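Fructosyl amine: oxygen oxidoreductase (Aspergillus fumigatus, PDB 3DJE) probably oxidises fructosyl amino acids (Amadori products) with bound FAD and molecular oxygen, removing the sugar from glycated amines. Local coordinates at residues S7-T21 with I207-A219. Residues are numbered along the deposited sequence; the frame is centred on the assembly and turned at random. Where two conformers were deposited one is given.
With FAD (flavin-adenine dinucleotide), chain C.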
ATOM      1  N   SER A   7      24.458  11.161  14.096  1.00 14.66           N
ATOM      2  CA  SER A   7      23.335  11.502  14.982  1.00 14.70           C
ATOM      3  C   SER A   7      22.383  10.325  15.129  1.00 13.89           C
ATOM      4  O   SER A   7      22.100   9.631  14.161  1.00 14.25           O
ATOM      5  CB  SER A   7      22.532  12.683  14.443  1.00 15.85           C
ATOM      6  OG  SER A   7      23.256  13.893  14.518  1.00 17.75           O
ATOM      7  N   SER A   8      21.866  10.126  16.338  0.50 13.41           N
ATOM      8  CA  SER A   8      20.869   9.078  16.572  0.50 12.78           C
ATOM      9  C   SER A   8      19.555   9.407  15.859  0.50 12.46           C
ATOM     10  O   SER A   8      18.909  10.418  16.160  0.50 12.63           O
ATOM     11  CB  SER A   8      20.628   8.878  18.071  0.50 13.03           C
ATOM     12  OG  SER A   8      19.577   7.944  18.282  0.50 12.83           O
ATOM     13  N   LEU A   9      19.184   8.550  14.907  1.00 11.96           N
ATOM     14  CA  LEU A   9      17.927   8.690  14.162  1.00 11.02           C
ATOM     15  C   LEU A   9      17.061   7.481  14.460  1.00 11.16           C
ATOM     16  O   LEU A   9      17.555   6.352  14.496  1.00 11.69           O
ATOM     17  CB  LEU A   9      18.178   8.791  12.652  1.00 10.42           C
ATOM     18  CG  LEU A   9      19.179   9.854  12.197  1.00 10.64           C
ATOM     19  CD1 LEU A   9      19.301   9.787  10.673  1.00 11.98           C
ATOM     20  CD2 LEU A   9      18.684  11.226  12.610  1.00 11.89           C
ATOM     21  N   LEU A  10      15.775   7.724  14.679  1.00 10.54           N
ATOM     22  CA  LEU A  10      14.851   6.664  15.065  1.00 10.57           C
ATOM     23  C   LEU A  10      13.718   6.601  14.072  1.00 10.47           C
ATOM     24  O   LEU A  10      13.134   7.636  13.746  1.00 10.85           O
ATOM     25  CB  LEU A  10      14.283   6.962  16.446  1.00 11.10           C
ATOM     26  CG  LEU A  10      13.412   5.877  17.076  1.00 10.87           C
ATOM     27  CD1 LEU A  10      14.211   4.595  17.312  1.00 12.04           C
ATOM     28  CD2 LEU A  10      12.851   6.391  18.393  1.00 11.63           C
ATOM     29  N   ILE A  11      13.426   5.400  13.565  1.00 10.04           N
ATOM     30  CA  ILE A  11      12.282   5.224  12.670  1.00  9.22           C
ATOM     31  C   ILE A  11      11.253   4.353  13.362  1.00  9.18           C
ATOM     32  O   ILE A  11      11.579   3.236  13.796  1.00  9.11           O
ATOM     33  CB  ILE A  11      12.678   4.567  11.335  1.00  9.38           C
ATOM     34  CG1 ILE A  11      13.706   5.435  10.611  1.00 10.12           C
ATOM     35  CG2 ILE A  11      11.438   4.310  10.456  1.00  9.99           C
ATOM     36  CD1 ILE A  11      14.350   4.734   9.447  1.00 11.77           C
ATOM     37  N   VAL A  12      10.031   4.871  13.492  1.00  8.29           N
ATOM     38  CA  VAL A  12       8.920   4.096  14.066  1.00  9.17           C
ATOM     39  C   VAL A  12       8.156   3.420  12.933  1.00  9.47           C
ATOM     40  O   VAL A  12       7.445   4.084  12.161  1.00  9.83           O
ATOM     41  CB  VAL A  12       7.972   4.975  14.929  1.00  8.90           C
ATOM     42  CG1 VAL A  12       6.753   4.141  15.476  1.00  9.26           C
ATOM     43  CG2 VAL A  12       8.730   5.616  16.080  1.00 11.51           C
ATOM     44  N   GLY A  13       8.343   2.106  12.830  1.00  9.50           N
ATOM     45  CA  GLY A  13       7.740   1.284  11.787  1.00 10.16           C
ATOM     46  C   GLY A  13       8.751   0.801  10.760  1.00 10.85           C
ATOM     47  O   GLY A  13       9.421   1.608  10.109  1.00 11.95           O
ATOM     48  N   ALA A  14       8.852  -0.521  10.597  1.00 10.53           N
ATOM     49  CA  ALA A  14       9.715  -1.141   9.585  1.00 10.84           C
ATOM     50  C   ALA A  14       8.907  -1.687   8.396  1.00 11.07           C
ATOM     51  O   ALA A  14       9.240  -2.729   7.827  1.00 12.50           O
ATOM     52  CB  ALA A  14      10.557  -2.260  10.227  1.00 11.15           C
ATOM     53  N   GLY A  15       7.845  -0.972   8.037  1.00 10.89           N
ATOM     54  CA  GLY A  15       7.024  -1.345   6.898  1.00 10.08           C
ATOM     55  C   GLY A  15       7.595  -0.781   5.622  1.00  9.41           C
ATOM     56  O   GLY A  15       8.811  -0.559   5.502  1.00  9.45           O
ATOM     57  N   THR A  16       6.716  -0.534   4.665  1.00  8.99           N
ATOM     58  CA  THR A  16       7.160  -0.129   3.328  1.00  8.39           C
ATOM     59  C   THR A  16       7.997   1.163   3.372  1.00  8.54           C
ATOM     60  O   THR A  16       9.141   1.216   2.884  1.00  8.52           O
ATOM     61  CB  THR A  16       5.960   0.079   2.396  1.00  9.36           C
ATOM     62  OG1 THR A  16       5.051  -1.023   2.529  1.00 10.61           O
ATOM     63  CG2 THR A  16       6.433   0.184   0.964  1.00  9.42           C
ATOM     64  N   TRP A  17       7.420   2.200   3.958  1.00  8.21           N
ATOM     65  CA  TRP A  17       8.043   3.511   3.921  1.00  8.34           C
ATOM     66  C   TRP A  17       9.138   3.672   4.983  1.00  8.50           C
ATOM     67  O   TRP A  17      10.154   4.334   4.730  1.00  8.48           O
ATOM     68  CB  TRP A  17       6.971   4.591   4.015  1.00  8.50           C
ATOM     69  CG  TRP A  17       6.167   4.748   2.742  1.00  7.68           C
ATOM     70  CD1 TRP A  17       6.068   3.865   1.690  1.00  9.15           C
ATOM     71  CD2 TRP A  17       5.370   5.879   2.393  1.00  8.55           C
ATOM     72  NE1 TRP A  17       5.263   4.396   0.704  1.00  9.17           N
ATOM     73  CE2 TRP A  17       4.823   5.628   1.114  1.00  8.95           C
ATOM     74  CE3 TRP A  17       5.062   7.090   3.044  1.00 10.44           C
ATOM     75  CZ2 TRP A  17       3.991   6.546   0.469  1.00  9.68           C
ATOM     76  CZ3 TRP A  17       4.234   8.009   2.391  1.00 10.42           C
ATOM     77  CH2 TRP A  17       3.704   7.718   1.129  1.00  9.52           C
ATOM     78  N   GLY A  18       8.971   3.026   6.144  1.00  8.98           N
ATOM     79  CA  GLY A  18      10.026   2.999   7.164  1.00  9.15           C
ATOM     80  C   GLY A  18      11.282   2.314   6.635  1.00  9.23           C
ATOM     81  O   GLY A  18      12.401   2.817   6.824  1.00  9.89           O
ATOM     82  N   THR A  19      11.102   1.180   5.961  1.00  8.86           N
ATOM     83  CA  THR A  19      12.235   0.462   5.379  1.00 10.02           C
ATOM     84  C   THR A  19      12.890   1.292   4.272  1.00  9.33           C
ATOM     85  O   THR A  19      14.131   1.386   4.209  1.00  9.01           O
ATOM     86  CB  THR A  19      11.852  -0.943   4.911  1.00 10.72           C
ATOM     87  OG1 THR A  19      11.511  -1.720   6.057  1.00 12.51           O
ATOM     88  CG2 THR A  19      13.016  -1.639   4.192  1.00 11.23           C
ATOM     89  N   SER A  20      12.069   1.916   3.419  1.00  8.90           N
ATOM     90  CA  SER A  20      12.615   2.787   2.362  1.00  9.04           C
ATOM     91  C   SER A  20      13.474   3.901   2.981  1.00  8.94           C
ATOM     92  O   SER A  20      14.600   4.213   2.510  1.00  8.91           O
ATOM     93  CB  SER A  20      11.499   3.423   1.538  1.00  9.75           C
ATOM     94  OG  SER A  20      12.057   3.974   0.357  1.00 10.05           O
ATOM     95  N   THR A  21      12.942   4.500   4.044  1.00  8.76           N
ATOM     96  CA  THR A  21      13.643   5.558   4.750  1.00  8.90           C
ATOM     97  C   THR A  21      14.967   5.050   5.341  1.00  8.78           C
ATOM     98  O   THR A  21      16.006   5.709   5.204  1.00  9.44           O
ATOM     99  CB  THR A  21      12.744   6.204   5.815  1.00  8.96           C
ATOM    100  OG1 THR A  21      11.566   6.722   5.183  1.00 10.52           O
ATOM    101  CG2 THR A  21      13.467   7.375   6.467  1.00  8.79           C
ATOM    102  N   ILE A 207      13.703   3.220  26.733  1.00 12.78           N
ATOM    103  CA  ILE A 207      13.606   4.599  26.269  1.00 12.55           C
ATOM    104  C   ILE A 207      14.620   4.777  25.148  1.00 12.42           C
ATOM    105  O   ILE A 207      15.808   4.535  25.353  1.00 13.05           O
ATOM    106  CB  ILE A 207      13.939   5.585  27.410  1.00 12.41           C
ATOM    107  CG1 ILE A 207      12.901   5.444  28.535  1.00 14.04           C
ATOM    108  CG2 ILE A 207      14.015   7.035  26.882  1.00 14.18           C
ATOM    109  CD1 ILE A 207      13.331   6.114  29.847  1.00 15.14           C
ATOM    110  N   TRP A 208      14.128   5.188  23.979  1.00 11.12           N
ATOM    111  CA  TRP A 208      14.932   5.326  22.769  1.00 11.11           C
ATOM    112  C   TRP A 208      14.998   6.798  22.400  1.00 11.19           C
ATOM    113  O   TRP A 208      14.104   7.310  21.743  1.00 11.30           O
ATOM    114  CB  TRP A 208      14.323   4.542  21.604  1.00 12.08           C
ATOM    115  CG  TRP A 208      14.347   3.068  21.795  1.00 12.19           C
ATOM    116  CD1 TRP A 208      13.360   2.299  22.356  1.00 12.75           C
ATOM    117  CD2 TRP A 208      15.389   2.173  21.416  1.00 12.40           C
ATOM    118  NE1 TRP A 208      13.734   0.977  22.345  1.00 13.07           N
ATOM    119  CE2 TRP A 208      14.978   0.869  21.790  1.00 13.22           C
ATOM    120  CE3 TRP A 208      16.643   2.344  20.805  1.00 12.26           C
ATOM    121  CZ2 TRP A 208      15.773  -0.270  21.558  1.00 14.00           C
ATOM    122  CZ3 TRP A 208      17.444   1.214  20.583  1.00 14.33           C
ATOM    123  CH2 TRP A 208      16.999  -0.076  20.965  1.00 14.01           C
ATOM    124  N   ARG A 209      16.050   7.476  22.846  1.00 11.77           N
ATOM    125  CA  ARG A 209      16.183   8.911  22.558  1.00 12.47           C
ATOM    126  C   ARG A 209      16.864   9.095  21.212  1.00 12.28           C
ATOM    127  O   ARG A 209      17.789   8.359  20.882  1.00 13.06           O
ATOM    128  CB  ARG A 209      16.958   9.617  23.679  1.00 13.54           C
ATOM    129  CG  ARG A 209      16.214   9.581  25.004  1.00 15.83           C
ATOM    130  CD  ARG A 209      16.818  10.478  26.068  1.00 19.62           C
ATOM    131  NE  ARG A 209      15.943  10.554  27.236  1.00 21.37           N
ATOM    132  CZ  ARG A 209      15.005  11.482  27.425  1.00 22.54           C
ATOM    133  NH1 ARG A 209      14.808  12.451  26.535  1.00 20.46           N
ATOM    134  NH2 ARG A 209      14.263  11.444  28.527  1.00 24.01           N
ATOM    135  N   ALA A 210      16.406  10.084  20.440  1.00 12.17           N
ATOM    136  CA  ALA A 210      16.954  10.332  19.121  1.00 11.75           C
ATOM    137  C   ALA A 210      16.935  11.804  18.784  1.00 12.11           C
ATOM    138  O   ALA A 210      16.061  12.531  19.231  1.00 11.74           O
ATOM    139  CB  ALA A 210      16.170   9.565  18.085  1.00 12.52           C
ATOM    140  N   GLU A 211      17.921  12.223  17.988  1.00 11.90           N
ATOM    141  CA  GLU A 211      17.969  13.579  17.466  1.00 12.58           C
ATOM    142  C   GLU A 211      16.823  13.897  16.496  1.00 11.57           C
ATOM    143  O   GLU A 211      16.338  15.026  16.441  1.00 11.88           O
ATOM    144  CB  GLU A 211      19.330  13.820  16.808  1.00 13.59           C
ATOM    145  CG  GLU A 211      20.499  13.856  17.783  1.00 19.13           C
ATOM    146  CD  GLU A 211      21.745  14.492  17.158  1.00 24.73           C
ATOM    147  OE1 GLU A 211      21.587  15.429  16.344  1.00 28.71           O
ATOM    148  OE2 GLU A 211      22.878  14.047  17.462  1.00 28.79           O
ATOM    149  N   ARG A 212      16.423  12.901  15.699  1.00 11.01           N
ATOM    150  CA  ARG A 212      15.230  12.995  14.848  1.00 11.01           C
ATOM    151  C   ARG A 212      14.487  11.670  14.916  1.00 10.33           C
ATOM    152  O   ARG A 212      15.118  10.615  14.999  1.00 10.28           O
ATOM    153  CB  ARG A 212      15.597  13.246  13.374  1.00 11.36           C
ATOM    154  CG  ARG A 212      16.287  14.590  13.111  1.00 13.03           C
ATOM    155  CD  ARG A 212      15.345  15.759  13.310  1.00 15.01           C
ATOM    156  NE  ARG A 212      15.959  17.021  12.902  1.00 18.56           N
ATOM    157  CZ  ARG A 212      16.820  17.715  13.646  1.00 20.11           C
ATOM    158  NH1 ARG A 212      17.169  17.292  14.857  1.00 18.78           N
ATOM    159  NH2 ARG A 212      17.336  18.845  13.176  1.00 22.46           N
ATOM    160  N   THR A 213      13.162  11.753  14.912  1.00 10.13           N
ATOM    161  CA  THR A 213      12.269  10.591  14.904  1.00 10.82           C
ATOM    162  C   THR A 213      11.402  10.666  13.657  1.00 10.49           C
ATOM    163  O   THR A 213      10.784  11.704  13.398  1.00 11.12           O
ATOM    164  CB  THR A 213      11.369  10.596  16.174  1.00 11.17           C
ATOM    165  OG1 THR A 213      12.186  10.539  17.355  1.00 12.30           O
ATOM    166  CG2 THR A 213      10.373   9.445  16.171  1.00 12.46           C
ATOM    167  N   PHE A 214      11.365   9.569  12.893  1.00  9.99           N
ATOM    168  CA  PHE A 214      10.518   9.443  11.721  1.00 10.53           C
ATOM    169  C   PHE A 214       9.332   8.567  12.094  1.00 10.41           C
ATOM    170  O   PHE A 214       9.523   7.464  12.587  1.00 11.29           O
ATOM    171  CB  PHE A 214      11.260   8.746  10.583  1.00  9.56           C
ATOM    172  CG  PHE A 214      12.443   9.518  10.043  1.00 10.09           C
ATOM    173  CD1 PHE A 214      12.325  10.274   8.878  1.00 10.36           C
ATOM    174  CD2 PHE A 214      13.679   9.459  10.683  1.00 11.80           C
ATOM    175  CE1 PHE A 214      13.427  10.972   8.358  1.00 11.19           C
ATOM    176  CE2 PHE A 214      14.784  10.165  10.168  1.00 11.90           C
ATOM    177  CZ  PHE A 214      14.645  10.918   9.002  1.00 11.28           C
ATOM    178  N   LEU A 215       8.128   9.054  11.831  1.00 10.38           N
ATOM    179  CA  LEU A 215       6.926   8.279  12.097  1.00 10.54           C
ATOM    180  C   LEU A 215       6.444   7.650  10.786  1.00 11.08           C
ATOM    181  O   LEU A 215       5.942   8.342   9.901  1.00 11.17           O
ATOM    182  CB  LEU A 215       5.866   9.159  12.750  1.00 11.04           C
ATOM    183  CG  LEU A 215       4.555   8.469  13.144  1.00 11.32           C
ATOM    184  CD1 LEU A 215       4.836   7.278  14.057  1.00 12.91           C
ATOM    185  CD2 LEU A 215       3.642   9.471  13.821  1.00 12.23           C
ATOM    186  N   CYS A 216       6.624   6.333  10.694  1.00 10.92           N
ATOM    187  CA  CYS A 216       6.317   5.565   9.487  1.00 10.98           C
ATOM    188  C   CYS A 216       5.500   4.326   9.850  1.00 10.69           C
ATOM    189  O   CYS A 216       5.750   3.230   9.361  1.00 10.23           O
ATOM    190  CB  CYS A 216       7.621   5.146   8.796  1.00 11.54           C
ATOM    191  SG  CYS A 216       8.573   6.530   8.172  1.00 12.83           S
ATOM    192  N   ALA A 217       4.508   4.515  10.710  1.00 10.27           N
ATOM    193  CA  ALA A 217       3.722   3.412  11.242  1.00 10.80           C
ATOM    194  C   ALA A 217       2.437   3.087  10.452  1.00 10.88           C
ATOM    195  O   ALA A 217       1.560   2.362  10.948  1.00 10.53           O
ATOM    196  CB  ALA A 217       3.414   3.684  12.729  1.00 11.12           C
ATOM    197  N   GLY A 218       2.326   3.628   9.238  1.00 10.26           N
ATOM    198  CA  GLY A 218       1.231   3.271   8.350  1.00 10.49           C
ATOM    199  C   GLY A 218      -0.112   3.553   8.976  1.00 10.11           C
ATOM    200  O   GLY A 218      -0.335   4.652   9.514  1.00 11.01           O
ATOM    201  N   ALA A 219      -1.007   2.569   8.907  1.00 10.54           N
ATOM    202  CA  ALA A 219      -2.375   2.739   9.423  1.00 10.71           C
ATOM    203  C   ALA A 219      -2.421   3.021  10.925  1.00 11.74           C
ATOM    204  O   ALA A 219      -3.439   3.501  11.420  1.00 12.90           O
ATOM    205  CB  ALA A 219      -3.233   1.513   9.101  1.00 11.51           C
TER
HETATM  206  PA  FAD C 500       3.055  -0.413   6.293  1.00  9.66           P
HETATM  207  O1A FAD C 500       3.894  -1.017   5.253  1.00 10.32           O
HETATM  208  O2A FAD C 500       1.756  -1.069   6.636  1.00  9.99           O
HETATM  209  O5B FAD C 500       4.003  -0.302   7.554  1.00 10.46           O
HETATM  210  C5B FAD C 500       3.544   0.129   8.838  1.00 10.37           C
HETATM  211  C4B FAD C 500       4.505  -0.470   9.874  1.00 11.02           C
HETATM  212  O4B FAD C 500       4.129   0.184  11.101  1.00  9.92           O
HETATM  213  C3B FAD C 500       4.172  -1.971  10.036  1.00 11.02           C
HETATM  214  O3B FAD C 500       5.314  -2.791   9.737  1.00 12.08           O
HETATM  215  C2B FAD C 500       3.780  -2.050  11.520  1.00  9.60           C
HETATM  216  O2B FAD C 500       4.267  -3.270  12.162  1.00 12.18           O
HETATM  217  C1B FAD C 500       4.414  -0.752  12.095  1.00 11.05           C
HETATM  218  N9A FAD C 500       3.815  -0.503  13.442  1.00 10.58           N
HETATM  219  C8A FAD C 500       2.532  -0.654  13.833  1.00 10.90           C
HETATM  220  N7A FAD C 500       2.442  -0.376  15.151  1.00  9.14           N
HETATM  221  C5A FAD C 500       3.670  -0.055  15.584  1.00  8.71           C
HETATM  222  C6A FAD C 500       4.196   0.302  16.831  1.00  9.40           C
HETATM  223  N6A FAD C 500       3.390   0.363  17.917  1.00 10.29           N
HETATM  224  N1A FAD C 500       5.513   0.569  16.926  1.00  9.55           N
HETATM  225  C2A FAD C 500       6.319   0.501  15.859  1.00  9.77           C
HETATM  226  N3A FAD C 500       5.850   0.159  14.655  1.00  8.96           N
HETATM  227  C4A FAD C 500       4.533  -0.121  14.502  1.00  8.87           C
HETATM  228  N1  FAD C 500       0.119  -0.096  -3.288  1.00  9.29           N
HETATM  229  C2  FAD C 500       0.674  -0.120  -4.566  1.00  9.88           C
HETATM  230  O2  FAD C 500       1.529   0.697  -4.913  1.00 10.41           O
HETATM  231  N3  FAD C 500       0.241  -1.091  -5.470  1.00  9.88           N
HETATM  232  C4  FAD C 500      -0.735  -2.024  -5.135  1.00 11.21           C
HETATM  233  O4  FAD C 500      -1.091  -2.872  -5.962  1.00 10.70           O
HETATM  234  C4X FAD C 500      -1.298  -1.975  -3.851  1.00 10.49           C
HETATM  235  N5  FAD C 500      -2.290  -2.884  -3.486  1.00 11.11           N
HETATM  236  C5X FAD C 500      -2.711  -2.940  -2.160  1.00  9.98           C
HETATM  237  C6  FAD C 500      -3.542  -3.987  -1.770  1.00 11.30           C
HETATM  238  C7  FAD C 500      -3.945  -4.101  -0.446  1.00 11.37           C
HETATM  239  C7M FAD C 500      -4.880  -5.263  -0.079  1.00 11.77           C
HETATM  240  C8  FAD C 500      -3.499  -3.184   0.505  1.00 10.75           C
HETATM  241  C8M FAD C 500      -3.887  -3.362   1.992  1.00 11.57           C
HETATM  242  C9  FAD C 500      -2.648  -2.142   0.109  1.00 10.37           C
HETATM  243  C9A FAD C 500      -2.239  -2.022  -1.225  1.00  9.09           C
HETATM  244  N10 FAD C 500      -1.397  -0.978  -1.656  1.00  9.79           N
HETATM  245  C10 FAD C 500      -0.862  -1.013  -2.943  1.00  9.91           C
HETATM  246  C1' FAD C 500      -1.063   0.134  -0.755  1.00  8.36           C
HETATM  247  C2' FAD C 500       0.284  -0.130  -0.080  1.00  8.62           C
HETATM  248  O2' FAD C 500       0.365  -1.513   0.327  1.00  9.46           O
HETATM  249  C3' FAD C 500       0.427   0.792   1.128  1.00  7.33           C
HETATM  250  O3' FAD C 500       0.067   2.135   0.743  1.00  9.64           O
HETATM  251  C4' FAD C 500       1.864   0.831   1.659  1.00  8.43           C
HETATM  252  O4' FAD C 500       2.426  -0.476   1.765  1.00  9.75           O
HETATM  253  C5' FAD C 500       1.861   1.490   3.044  1.00  9.58           C
HETATM  254  O5' FAD C 500       3.208   1.588   3.534  1.00  8.86           O
HETATM  255  P   FAD C 500       3.488   2.169   5.002  1.00  9.27           P
HETATM  256  O1P FAD C 500       2.817   3.497   5.134  1.00  9.53           O
HETATM  257  O2P FAD C 500       4.945   2.040   5.211  1.00  9.14           O
HETATM  258  O3P FAD C 500       2.753   1.143   5.997  1.00  9.07           O
HETATM  259  O   HOH W   1      22.834  11.792  18.534  1.00 23.82           O
HETATM  260  O   HOH W   2       6.740   1.704   7.299  1.00  9.27           O
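Two neighbouring parallel strands of the Rossmann-type FAD domain, 9-12 and 212-215, meet in the core of its sheet, and both run toward the dinucleotide. L10 and V12 each use both N and O, L10 with R212 O and F214 N, V12 with F214 O and, just past the strand, C216 N. V12 N bonds to F214 O at 2.8 Å, almost straight at 177°, and F214 N to L10 O, also at 2.8 Å. On one face of the sheet F214 packs against I11 of strand 9-12 and T21 and L25 of helix 16-27, with I377 and M381 of helix 373-382 also touching it. Its CD2 lies 4.0 Å from I11 CG1, which meets the ring obliquely, L10 O lies at the ring edge, and T21 CG2 sits over one ring face in a CH-pi contact, 4.2 Å from the centroid. T21 can offer that methyl because its OG1 turns back to W17 O, with CG2 left anti to the backbone N. On the other face, branched V12 lies side by side with L215, CG1 to CD1 3.9 Å, and the same CG1 touches the adenine.

Beyond V12 comes the GxGxxG turn of dinucleotide-binding folds, G13, G15 and G18. At G13 a CB would run into C216 O; at G15 it would strike FAD O5B; at G18 it would strike G13 O, and the bare CA lets C216 CB approach to 3.6 Å. The turn presents the first amides of the helix to the diphosphate, T16 N to O1A and W17 N to O2P, where the helix dipole would probably favour the negative charge. A water accepts from G18 N and lies within hydrogen-bonding distance of C216 O, 2.7 Å, and FAD O2P, 2.8 Å.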